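Local structure of glycosyl hydrolase (Bacteroides ovatus, 3QC2) at residues Y38-K43 / Y106-S111; D44-E49 / A71-G76; N62-V67 / T90-T95; C250-I255 / E327-F332. The protein is a glycosyl hydrolase family protein with a five-bladed beta-propeller fold, whose precise function is not established. All coordinates share one frame; numbering follows the deposited sequence.

Interaction 1: residues Y38-K43 / Y106-S111; sequences YCPLTK and YPDNDS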
loop_
_atom_site.group_PDB
_atom_site.type_symbol
_atom_site.label_atom_id
_atom_site.label_comp_id
_atom_site.label_asym_id
_atom_site.label_seq_id
_atom_site.Cartn_x
_atom_site.Cartn_y
_atom_site.Cartn_z
ATOM N N TYR A 38 18.438 17.799 5.398
ATOM C CA TYR A 38 18.088 19.075 6.020
ATOM C C TYR A 38 16.572 19.288 5.927
ATOM O O TYR A 38 16.035 19.637 4.848
ATOM C CB TYR A 38 18.817 20.250 5.375
ATOM C CG TYR A 38 18.532 21.563 6.090
ATOM C CD1 TYR A 38 19.289 21.953 7.197
ATOM C CD2 TYR A 38 17.487 22.400 5.676
ATOM C CE1 TYR A 38 19.025 23.150 7.869
ATOM C CE2 TYR A 38 17.216 23.601 6.339
ATOM C CZ TYR A 38 17.984 23.970 7.433
ATOM O OH TYR A 38 17.718 25.148 8.084
ATOM N N CYS A 39 15.887 19.070 7.048
ATOM C CA CYS A 39 14.442 19.241 7.118
ATOM C C CYS A 39 14.112 20.734 7.206
ATOM O O CYS A 39 14.509 21.397 8.168
ATOM C CB CYS A 39 13.872 18.505 8.325
ATOM S SG CYS A 39 12.117 18.702 8.527
ATOM N N PRO A 40 13.374 21.266 6.203
ATOM C CA PRO A 40 13.039 22.692 6.175
ATOM C C PRO A 40 12.120 23.153 7.325
ATOM O O PRO A 40 12.114 24.343 7.659
ATOM C CB PRO A 40 12.343 22.862 4.814
ATOM C CG PRO A 40 11.825 21.530 4.481
ATOM C CD PRO A 40 12.748 20.535 5.086
ATOM N N LEU A 41 11.355 22.220 7.910
ATOM C CA LEU A 41 10.457 22.533 9.029
ATOM C C LEU A 41 11.191 22.436 10.372
ATOM O O LEU A 41 10.970 23.258 11.258
ATOM C CB LEU A 41 9.227 21.617 9.016
ATOM C CG LEU A 41 8.290 21.776 7.812
ATOM C CD1 LEU A 41 7.124 20.808 7.917
ATOM C CD2 LEU A 41 7.779 23.213 7.706
ATOM N N THR A 42 12.063 21.429 10.517
ATOM C CA THR A 42 12.860 21.270 11.745
ATOM C C THR A 42 14.008 22.310 11.784
ATOM O O THR A 42 14.489 22.660 12.859
ATOM C CB THR A 42 13.471 19.856 11.852
ATOM O OG1 THR A 42 12.474 18.871 11.584
ATOM C CG2 THR A 42 14.065 19.618 13.245
ATOM N N LYS A 43 14.427 22.791 10.597
ATOM C CA LYS A 43 15.553 23.751 10.456
ATOM C C LYS A 43 16.889 23.112 10.898
ATOM O O LYS A 43 17.761 23.797 11.437
ATOM C CB LYS A 43 15.306 25.048 11.266
ATOM C CG LYS A 43 14.035 25.822 10.911
ATOM C CD LYS A 43 14.149 26.555 9.575
ATOM C CE LYS A 43 12.942 27.506 9.380
ATOM N NZ LYS A 43 13.089 28.409 8.199
ATOM N N TYR A 106 8.296 14.842 1.348
ATOM C CA TYR A 106 8.283 15.119 2.777
ATOM C C TYR A 106 7.433 16.352 3.108
ATOM O O TYR A 106 7.076 17.114 2.212
ATOM C CB TYR A 106 9.728 15.344 3.240
ATOM C CG TYR A 106 10.516 16.273 2.317
ATOM C CD1 TYR A 106 10.511 17.651 2.515
ATOM C CD2 TYR A 106 11.254 15.763 1.231
ATOM C CE1 TYR A 106 11.220 18.508 1.673
ATOM C CE2 TYR A 106 11.960 16.608 0.381
ATOM C CZ TYR A 106 11.941 17.984 0.609
ATOM O OH TYR A 106 12.633 18.834 -0.217
ATOM N N PRO A 107 7.075 16.533 4.401
ATOM C CA PRO A 107 6.343 17.742 4.775
ATOM C C PRO A 107 7.278 18.944 4.668
ATOM O O PRO A 107 8.468 18.835 4.985
ATOM C CB PRO A 107 5.935 17.478 6.227
ATOM C CG PRO A 107 6.877 16.451 6.707
ATOM C CD PRO A 107 7.217 15.606 5.539
ATOM N N ASP A 108 6.748 20.072 4.232
ATOM C CA ASP A 108 7.555 21.252 4.009
ATOM C C ASP A 108 6.690 22.477 4.217
ATOM O O ASP A 108 5.464 22.356 4.401
ATOM C CB ASP A 108 8.088 21.194 2.558
ATOM C CG ASP A 108 9.189 22.193 2.277
ATOM O OD1 ASP A 108 9.526 23.020 3.161
ATOM O OD2 ASP A 108 9.730 22.151 1.154
ATOM N N ASN A 109 7.305 23.661 4.196
ATOM C CA ASN A 109 6.561 24.906 4.352
ATOM C C ASN A 109 5.733 25.193 3.071
ATOM O O ASN A 109 5.985 26.154 2.342
ATOM C CB ASN A 109 7.506 26.074 4.684
ATOM C CG ASN A 109 6.749 27.334 5.165
ATOM O OD1 ASN A 109 5.586 27.258 5.621
ATOM N ND2 ASN A 109 7.408 28.483 5.079
ATOM N N ASP A 110 4.742 24.339 2.827
ATOM C CA ASP A 110 3.876 24.442 1.659
ATOM C C ASP A 110 2.416 24.467 2.117
ATOM O O ASP A 110 2.147 24.570 3.315
ATOM C CB ASP A 110 4.169 23.275 0.674
ATOM C CG ASP A 110 4.012 21.881 1.322
ATOM O OD1 ASP A 110 3.237 21.745 2.310
ATOM O OD2 ASP A 110 4.670 20.925 0.825
ATOM N N SER A 111 1.482 24.366 1.176
ATOM C CA SER A 111 0.049 24.433 1.497
ATOM C C SER A 111 -0.498 23.309 2.436
ATOM O O SER A 111 -1.571 23.474 3.028
ATOM C CB SER A 111 -0.770 24.446 0.204
ATOM O OG SER A 111 -0.589 23.244 -0.529
#

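Interaction 2: residues D44-E49 / A71-G76; sequences DSIAWE and AEDKSG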
loop_
_atom_site.group_PDB
_atom_site.type_symbol
_atom_site.label_atom_id
_atom_site.label_comp_id
_atom_site.label_asym_id
_atom_site.label_seq_id
_atom_site.Cartn_x
_atom_site.Cartn_y
_atom_site.Cartn_z
ATOM N N ASP A 44 17.046 21.811 10.667
ATOM C CA ASP A 44 18.278 21.105 11.068
ATOM C C ASP A 44 18.417 19.775 10.328
ATOM O O ASP A 44 17.442 19.247 9.823
ATOM C CB ASP A 44 18.268 20.852 12.593
ATOM C CG ASP A 44 19.652 20.461 13.145
ATOM O OD1 ASP A 44 20.679 21.018 12.670
ATOM O OD2 ASP A 44 19.699 19.616 14.069
ATOM N N SER A 45 19.636 19.244 10.266
ATOM C CA SER A 45 19.873 17.956 9.607
ATOM C C SER A 45 19.391 16.821 10.493
ATOM O O SER A 45 19.556 16.866 11.700
ATOM C CB SER A 45 21.364 17.769 9.268
ATOM O OG SER A 45 21.784 18.703 8.290
ATOM N N ILE A 46 18.775 15.808 9.880
ATOM C CA ILE A 46 18.280 14.641 10.613
ATOM C C ILE A 46 18.519 13.325 9.858
ATOM O O ILE A 46 18.517 13.293 8.614
ATOM C CB ILE A 46 16.749 14.745 10.926
ATOM C CG1 ILE A 46 15.927 14.848 9.631
ATOM C CG2 ILE A 46 16.458 15.939 11.859
ATOM C CD1 ILE A 46 14.470 14.852 9.872
ATOM N N ALA A 47 18.709 12.245 10.629
ATOM C CA ALA A 47 18.884 10.906 10.083
ATOM C C ALA A 47 17.492 10.373 9.748
ATOM O O ALA A 47 16.947 9.502 10.439
ATOM C CB ALA A 47 19.587 10.006 11.084
ATOM N N TRP A 48 16.951 10.905 8.661
ATOM C CA TRP A 48 15.588 10.636 8.187
ATOM C C TRP A 48 15.156 9.145 7.939
ATOM O O TRP A 48 13.955 8.869 7.828
ATOM C CB TRP A 48 15.351 11.443 6.900
ATOM C CG TRP A 48 16.160 10.951 5.726
ATOM C CD1 TRP A 48 17.474 11.203 5.467
ATOM C CD2 TRP A 48 15.691 10.132 4.656
ATOM N NE1 TRP A 48 17.854 10.580 4.310
ATOM C CE2 TRP A 48 16.775 9.918 3.788
ATOM C CE3 TRP A 48 14.457 9.559 4.347
ATOM C CZ2 TRP A 48 16.663 9.149 2.617
ATOM C CZ3 TRP A 48 14.345 8.793 3.184
ATOM C CH2 TRP A 48 15.443 8.599 2.338
ATOM N N GLU A 49 16.108 8.225 7.836
ATOM C CA GLU A 49 15.787 6.811 7.579
ATOM C C GLU A 49 16.583 5.862 8.488
ATOM O O GLU A 49 16.902 4.732 8.099
ATOM C CB GLU A 49 16.043 6.481 6.089
ATOM C CG GLU A 49 17.490 6.779 5.603
ATOM C CD GLU A 49 17.752 6.379 4.116
ATOM O OE1 GLU A 49 16.873 5.782 3.486
ATOM O OE2 GLU A 49 18.863 6.661 3.602
ATOM N N ALA A 71 10.037 6.160 5.276
ATOM C CA ALA A 71 11.209 6.185 6.145
ATOM C C ALA A 71 10.952 7.056 7.364
ATOM O O ALA A 71 10.331 8.123 7.256
ATOM C CB ALA A 71 12.395 6.701 5.389
ATOM N N GLU A 72 11.443 6.609 8.524
ATOM C CA GLU A 72 11.273 7.351 9.782
ATOM C C GLU A 72 12.554 7.495 10.572
ATOM O O GLU A 72 13.390 6.579 10.613
ATOM C CB GLU A 72 10.249 6.653 10.690
ATOM C CG GLU A 72 8.810 6.742 10.239
ATOM C CD GLU A 72 7.867 5.953 11.145
ATOM O OE1 GLU A 72 8.344 5.059 11.879
ATOM O OE2 GLU A 72 6.654 6.212 11.109
ATOM N N ASP A 73 12.680 8.664 11.207
ATOM C CA ASP A 73 13.818 8.980 12.092
ATOM C C ASP A 73 13.469 8.498 13.506
ATOM O O ASP A 73 12.353 8.030 13.759
ATOM C CB ASP A 73 14.100 10.506 12.106
ATOM C CG ASP A 73 15.269 10.907 13.074
ATOM O OD1 ASP A 73 16.184 10.076 13.305
ATOM O OD2 ASP A 73 15.253 12.046 13.593
ATOM N N LYS A 74 14.433 8.591 14.428
ATOM C CA LYS A 74 14.201 8.216 15.833
ATOM C C LYS A 74 13.642 9.451 16.631
ATOM O O LYS A 74 13.743 9.502 17.882
ATOM C CB LYS A 74 15.494 7.709 16.475
ATOM C CG LYS A 74 16.085 6.457 15.818
ATOM C CD LYS A 74 17.468 6.150 16.419
ATOM C CE LYS A 74 18.177 4.978 15.720
ATOM N NZ LYS A 74 17.531 3.665 16.000
ATOM N N SER A 75 13.046 10.428 15.897
ATOM C CA SER A 75 12.455 11.668 16.495
ATOM C C SER A 75 11.334 11.406 17.551
ATOM O O SER A 75 10.932 12.335 18.279
ATOM C CB SER A 75 11.904 12.594 15.379
ATOM O OG SER A 75 10.859 11.955 14.619
ATOM N N GLY A 76 10.832 10.159 17.614
ATOM C CA GLY A 76 9.778 9.782 18.573
ATOM C C GLY A 76 9.976 8.406 19.202
ATOM O O GLY A 76 10.945 7.678 18.878
HETATM O O HOH W 1 12.070 10.630 7.715
#

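Interaction 3: residues N62-V67 / T90-T95; sequences NGEIVV and TSTDGT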
loop_
_atom_site.group_PDB
_atom_site.type_symbol
_atom_site.label_atom_id
_atom_site.label_comp_id
_atom_site.label_asym_id
_atom_site.label_seq_id
_atom_site.Cartn_x
_atom_site.Cartn_y
_atom_site.Cartn_z
ATOM N N ASN A 62 11.042 4.042 -16.941
ATOM C CA ASN A 62 12.246 3.887 -17.787
ATOM C C ASN A 62 12.842 2.483 -17.791
ATOM O O ASN A 62 14.054 2.315 -17.659
ATOM C CB ASN A 62 13.332 4.914 -17.377
ATOM C CG ASN A 62 13.142 6.263 -18.031
ATOM O OD1 ASN A 62 12.005 6.693 -18.326
ATOM N ND2 ASN A 62 14.264 6.955 -18.274
ATOM N N GLY A 63 11.989 1.477 -17.944
ATOM C CA GLY A 63 12.442 0.075 -17.962
ATOM C C GLY A 63 13.032 -0.418 -16.631
ATOM O O GLY A 63 13.752 -1.412 -16.604
ATOM N N GLU A 64 12.717 0.283 -15.535
ATOM C CA GLU A 64 13.216 -0.075 -14.193
ATOM C C GLU A 64 12.117 -0.006 -13.176
ATOM O O GLU A 64 11.151 0.735 -13.349
ATOM C CB GLU A 64 14.321 0.887 -13.766
ATOM C CG GLU A 64 15.598 0.769 -14.562
ATOM C CD GLU A 64 16.691 1.726 -14.073
ATOM O OE1 GLU A 64 16.370 2.673 -13.304
ATOM O OE2 GLU A 64 17.868 1.542 -14.469
ATOM N N ILE A 65 12.264 -0.773 -12.102
ATOM C CA ILE A 65 11.311 -0.744 -11.007
ATOM C C ILE A 65 11.737 0.327 -10.010
ATOM O O ILE A 65 12.853 0.284 -9.506
ATOM C CB ILE A 65 11.247 -2.087 -10.269
ATOM C CG1 ILE A 65 10.661 -3.166 -11.177
ATOM C CG2 ILE A 65 10.408 -1.944 -8.960
ATOM C CD1 ILE A 65 10.596 -4.533 -10.542
ATOM N N VAL A 66 10.854 1.292 -9.745
ATOM C CA VAL A 66 11.121 2.352 -8.766
ATOM C C VAL A 66 10.260 2.121 -7.531
ATOM O O VAL A 66 9.065 1.828 -7.635
ATOM C CB VAL A 66 10.827 3.755 -9.331
ATOM C CG1 VAL A 66 10.844 4.803 -8.227
ATOM C CG2 VAL A 66 11.829 4.118 -10.428
ATOM N N VAL A 67 10.876 2.235 -6.368
ATOM C CA VAL A 67 10.187 2.090 -5.120
ATOM C C VAL A 67 10.322 3.363 -4.297
ATOM O O VAL A 67 11.397 3.941 -4.220
ATOM C CB VAL A 67 10.750 0.886 -4.287
ATOM C CG1 VAL A 67 10.417 1.034 -2.806
ATOM C CG2 VAL A 67 10.238 -0.456 -4.846
ATOM N N THR A 90 15.709 2.687 -7.013
ATOM C CA THR A 90 15.487 2.140 -8.349
ATOM C C THR A 90 16.159 0.775 -8.472
ATOM O O THR A 90 17.161 0.506 -7.801
ATOM C CB THR A 90 16.018 3.113 -9.446
ATOM O OG1 THR A 90 15.621 2.652 -10.741
ATOM C CG2 THR A 90 17.525 3.245 -9.383
ATOM N N SER A 91 15.603 -0.087 -9.327
ATOM C CA SER A 91 16.154 -1.433 -9.541
ATOM C C SER A 91 16.017 -1.906 -10.989
ATOM O O SER A 91 15.015 -1.613 -11.655
ATOM C CB SER A 91 15.450 -2.430 -8.633
ATOM O OG SER A 91 15.882 -3.756 -8.899
ATOM N N THR A 92 17.015 -2.655 -11.461
ATOM C CA THR A 92 16.998 -3.214 -12.820
ATOM C C THR A 92 16.492 -4.657 -12.835
ATOM O O THR A 92 16.181 -5.192 -13.903
ATOM C CB THR A 92 18.419 -3.210 -13.474
ATOM O OG1 THR A 92 19.313 -4.013 -12.689
ATOM C CG2 THR A 92 18.976 -1.770 -13.598
ATOM N N ASP A 93 16.420 -5.288 -11.658
ATOM C CA ASP A 93 16.005 -6.705 -11.560
ATOM C C ASP A 93 14.859 -6.978 -10.562
ATOM O O ASP A 93 14.430 -8.125 -10.416
ATOM C CB ASP A 93 17.227 -7.563 -11.197
ATOM C CG ASP A 93 17.856 -7.172 -9.834
ATOM O OD1 ASP A 93 17.290 -6.305 -9.123
ATOM O OD2 ASP A 93 18.905 -7.748 -9.486
ATOM N N GLY A 94 14.382 -5.929 -9.876
ATOM C CA GLY A 94 13.291 -6.059 -8.889
ATOM C C GLY A 94 13.688 -6.564 -7.491
ATOM O O GLY A 94 12.844 -6.597 -6.582
ATOM N N THR A 95 14.959 -6.943 -7.316
ATOM C CA THR A 95 15.456 -7.497 -6.046
ATOM C C THR A 95 16.630 -6.710 -5.411
ATOM O O THR A 95 16.843 -6.796 -4.207
ATOM C CB THR A 95 15.890 -8.956 -6.236
ATOM O OG1 THR A 95 16.891 -9.032 -7.261
ATOM C CG2 THR A 95 14.694 -9.816 -6.632
#

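Interaction 4: residues C250-I255 / E327-F332; sequences CGPPAI and EGMVYF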
loop_
_atom_site.group_PDB
_atom_site.type_symbol
_atom_site.label_atom_id
_atom_site.label_comp_id
_atom_site.label_asym_id
_atom_site.label_seq_id
_atom_site.Cartn_x
_atom_site.Cartn_y
_atom_site.Cartn_z
ATOM N N CYS A 250 -6.795 -1.870 2.323
ATOM C CA CYS A 250 -6.378 -1.905 0.948
ATOM C C CYS A 250 -4.847 -1.964 0.814
ATOM O O CYS A 250 -4.132 -1.245 1.495
ATOM C CB CYS A 250 -6.923 -0.679 0.212
ATOM S SG CYS A 250 -8.699 -0.670 -0.002
ATOM N N GLY A 251 -4.372 -2.846 -0.058
ATOM C CA GLY A 251 -2.937 -3.015 -0.302
ATOM C C GLY A 251 -2.522 -2.240 -1.544
ATOM O O GLY A 251 -2.778 -1.041 -1.639
ATOM N N PRO A 252 -1.878 -2.916 -2.510
ATOM C CA PRO A 252 -1.481 -2.214 -3.730
ATOM C C PRO A 252 -2.695 -1.896 -4.630
ATOM O O PRO A 252 -3.824 -2.285 -4.292
ATOM C CB PRO A 252 -0.521 -3.201 -4.407
ATOM C CG PRO A 252 -0.838 -4.493 -3.866
ATOM C CD PRO A 252 -1.480 -4.330 -2.531
ATOM N N PRO A 253 -2.471 -1.169 -5.759
ATOM C CA PRO A 253 -3.554 -0.848 -6.684
ATOM C C PRO A 253 -4.322 -2.092 -7.135
ATOM O O PRO A 253 -3.724 -3.161 -7.295
ATOM C CB PRO A 253 -2.819 -0.207 -7.873
ATOM C CG PRO A 253 -1.652 0.436 -7.278
ATOM C CD PRO A 253 -1.225 -0.468 -6.128
ATOM N N ALA A 254 -5.639 -1.947 -7.313
ATOM C CA ALA A 254 -6.497 -3.053 -7.752
ATOM C C ALA A 254 -6.241 -3.328 -9.241
ATOM O O ALA A 254 -5.930 -2.405 -9.993
ATOM C CB ALA A 254 -7.964 -2.711 -7.509
ATOM N N ILE A 255 -6.372 -4.604 -9.646
ATOM C CA ILE A 255 -6.112 -5.032 -11.039
ATOM C C ILE A 255 -7.341 -5.668 -11.719
ATOM O O ILE A 255 -7.867 -6.693 -11.268
ATOM C CB ILE A 255 -4.936 -6.079 -11.137
ATOM C CG1 ILE A 255 -3.685 -5.594 -10.399
ATOM C CG2 ILE A 255 -4.601 -6.375 -12.587
ATOM C CD1 ILE A 255 -3.788 -5.663 -8.911
ATOM N N GLU A 327 1.843 -3.509 -0.324
ATOM C CA GLU A 327 1.520 -2.148 -0.757
ATOM C C GLU A 327 2.014 -1.759 -2.165
ATOM O O GLU A 327 1.427 -0.858 -2.799
ATOM C CB GLU A 327 2.089 -1.193 0.291
ATOM C CG GLU A 327 1.681 0.252 0.178
ATOM C CD GLU A 327 2.080 1.051 1.436
ATOM O OE1 GLU A 327 2.184 0.455 2.513
ATOM O OE2 GLU A 327 2.271 2.262 1.338
ATOM N N GLY A 328 3.086 -2.409 -2.641
ATOM C CA GLY A 328 3.653 -2.135 -3.981
ATOM C C GLY A 328 3.622 -3.387 -4.829
ATOM O O GLY A 328 3.790 -4.509 -4.311
HETATM N N MSE A 329 3.444 -3.216 -6.138
HETATM C CA MSE A 329 3.332 -4.353 -7.038
HETATM C C MSE A 329 3.645 -3.930 -8.481
HETATM O O MSE A 329 3.079 -2.963 -8.982
HETATM C CB MSE A 329 1.916 -4.904 -6.923
HETATM C CG MSE A 329 1.673 -6.223 -7.555
HETATM SE SE MSE A 329 -0.113 -6.883 -7.034
HETATM C CE MSE A 329 -0.130 -8.458 -8.169
ATOM N N VAL A 330 4.547 -4.659 -9.139
ATOM C CA VAL A 330 4.957 -4.312 -10.495
ATOM C C VAL A 330 5.061 -5.527 -11.411
ATOM O O VAL A 330 5.660 -6.531 -11.053
ATOM C CB VAL A 330 6.351 -3.597 -10.504
ATOM C CG1 VAL A 330 6.652 -3.060 -11.886
ATOM C CG2 VAL A 330 6.409 -2.450 -9.473
ATOM N N TYR A 331 4.467 -5.421 -12.599
ATOM C CA TYR A 331 4.575 -6.463 -13.610
ATOM C C TYR A 331 5.827 -6.106 -14.384
ATOM O O TYR A 331 5.856 -5.110 -15.112
ATOM C CB TYR A 331 3.346 -6.484 -14.506
ATOM C CG TYR A 331 3.324 -7.620 -15.501
ATOM C CD1 TYR A 331 3.409 -8.939 -15.074
ATOM C CD2 TYR A 331 3.156 -7.381 -16.869
ATOM C CE1 TYR A 331 3.371 -9.990 -15.978
ATOM C CE2 TYR A 331 3.106 -8.424 -17.775
ATOM C CZ TYR A 331 3.214 -9.726 -17.324
ATOM O OH TYR A 331 3.174 -10.773 -18.213
ATOM N N PHE A 332 6.866 -6.916 -14.219
ATOM C CA PHE A 332 8.170 -6.622 -14.798
ATOM C C PHE A 332 8.793 -7.880 -15.347
ATOM O O PHE A 332 8.923 -8.868 -14.639
ATOM C CB PHE A 332 9.049 -6.010 -13.692
ATOM C CG PHE A 332 10.403 -5.530 -14.157
ATOM C CD1 PHE A 332 10.521 -4.376 -14.951
ATOM C CD2 PHE A 332 11.566 -6.190 -13.757
ATOM C CE1 PHE A 332 11.765 -3.920 -15.359
ATOM C CE2 PHE A 332 12.829 -5.730 -14.167
ATOM C CZ PHE A 332 12.927 -4.599 -14.962
#

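Interaction 1: residues Y38-K43 / Y106-S111
Y106 meets P40 through a light apolar touch: CE1 of the ring lies 4.2 Å from CG of the proline, which approaches obliquely. Beyond the contact, Y106 packs its ring on F37 and gives its carbonyl oxygen to K161. At P107 the partner becomes L41, whose CD1 branch comes within 3.7 Å of P107 C and 3.9 Å of P107 CB, while W117 touches both residues. The example illustrates how loops outside the blades of a beta-propeller can pack on one another at the surface. The chain leaving strand 37-39 folds into a tight turn before strand 44-46, resting on the linker between strand 98-99 and helix 113-116. Within the turn, K43 N bonds to C39 O at 2.8 Å, and T42 N reaches the sulfur C39 SG at 3.4 Å, so P40 and L41 are presented to the linker from a braced backbone. D108 starts out pointing away from the turn, yet with CG anti to the backbone N (chi1 -167°) its carboxylate comes back to CG and CB of P40, the two side chains crossing at about a right angle. The 3.0 Å between D108 OD1 and P40 CG is unusually short and perhaps imprecise. N109 receives the second branch of L41, with CD2 3.6 Å from N109 N. D110 then leaves the contact and directs OD2 into a salt bridge with K161.

Interaction 2: residues D44-E49 / A71-G76
A71 offers one methyl group to two consecutive residues: its CB lies 3.6 Å from W48 CZ3, approaching the indole obliquely, and 3.7 Å from E49 CB. Nearby, a water molecule bridges the backbones, bonded to W48 O at 2.6 Å and to A71 O at 3.1 Å, joining the two segments where no direct hydrogen bond does. Farther along, A47 O sits 3.6 Å from D73 CA in a CA-H...O contact, and in one of its two conformers D73 brings OD1 to 3.0 Å from A47 O, two acceptors without a hydrogen bond. W48 CB leads away from A71, and with CG set between the backbone N and carbonyl carbon (chi1 69°) the far rim of the ring returns to the methyl. E49 CG covers one indole face, 3.7 Å above its centre, and W48 NE1 bonds to K101 O. E49 is held in turn by a salt bridge from OE1 to R99, with Y69 OH on the same oxygen and T35 OG1 on OE2. W48 is delivered by an inverse gamma turn centred on A47, at the end of strand 44-46, packed against the end of strand 64-72 of a propeller blade.

Interaction 3: residues N62-V67 / T90-T95
E64 and T90 are brought together by their torsions: E64 CG is anti to the carbonyl carbon (chi1 -68°) with the chain extended beyond it, and T90 OG1 is anti to the backbone N (chi1 -172°). In the T90 conformer described, one of two, OG1 donates to E64 OE1 at 2.7 Å, meeting the carboxylate from above, 46° out of its plane, so this bond need not be present throughout. The other oxygen, E64 OE2, lies 3.6 Å from T92 CG2, the two side chains running side by side in the same direction. V66 CG2 also faces the T90 hydroxyl, on the sheet face that V66 and T90 share as a non-hydrogen-bonded pair. Between these side-chain contacts lies the hydrogen-bonded pair of I65 and S91, with I65 N to S91 O at 2.9 Å and S91 N to I65 O at 2.8 Å. I65 turns to the opposite face, where its CD1 rests 3.5 Å from G94 CA, and the side chain also packs on V330, F332, Y337 and Y339 of a neighbouring sheet. Just past the pair, S91 OG accepts from D93 N at 3.2 Å and from G94 N at 2.8 Å, an ST turn and ST motif that bend the chain away. D93 OD1 continues the bend with an Asx turn, taking T95 N at 3.0 Å, while G94 O is bonded by Y339 OH. The whole is an antiparallel beta hairpin at its open end, formed by the two middle strands, 64-72 and 84-91, of a four-stranded propeller blade.

Interaction 4: residues C250-I255 / E327-F332
A classic beta bulge in strand 324-332, where E327 and G328 both face Y339, supplies the platform on which P252 is packed. The case shows how neighbouring blades of a beta-propeller can be joined near its middle by van der Waals and CA-H...O contacts; no hydrogen bond crosses between the two segments, and every touching residue is buried. Strand 324-332 edges a three-stranded antiparallel sheet, whereas P252 belongs to a kink in strand 247-257 of a different sheet. P252 CA approaches E327 O at 3.3 Å in a CA-H...O contact, and P252 CB lies 3.4 Å from the same oxygen. Polar groups of the kink find partners elsewhere: R125 bonds to C250 O and G251 O, and S183 OG lies within hydrogen-bonding reach of both G251 O and P252 O, its single proton serving one at a time. These bonds hold the backbone leading into the proline and the proline's own carbonyl. Past the bulge M329, modelled as selenomethionine, turns back toward 250-255. Its CG is anti to the backbone N (chi1 -168°) and the chain stays extended, so that it passes obliquely over the proline: CB is 3.9 Å from P252 CB, and SE is 4.0 Å from P252 CG. L264 touches P252, I255 and M329 alike. The last reach is to I255, whose CD1 lies 4.3 Å from M329 SE.

Overall arrangement
From the N terminus, strands 37-39 and 44-46 form a small two-stranded sheet that carries the first segments of interactions 1 and 2, which touch through C39 and D44. Interaction 1 closes a long loop at 106-111, and interactions 2 and 3 are both nested inside it. Those two cross, since 62-67 falls inside the loop 44-76 while its partner 90-95 lies beyond it; they share strand 64-72. Interaction 4 follows in series, closing its own loop nearer the centre of the chain. It meets interaction 3 where F332 packs on the backbone oxygens of G63 and T92, so the blade of 64-72 and 84-91 is tied to the sheet of 324-332, and through it to strand 247-257.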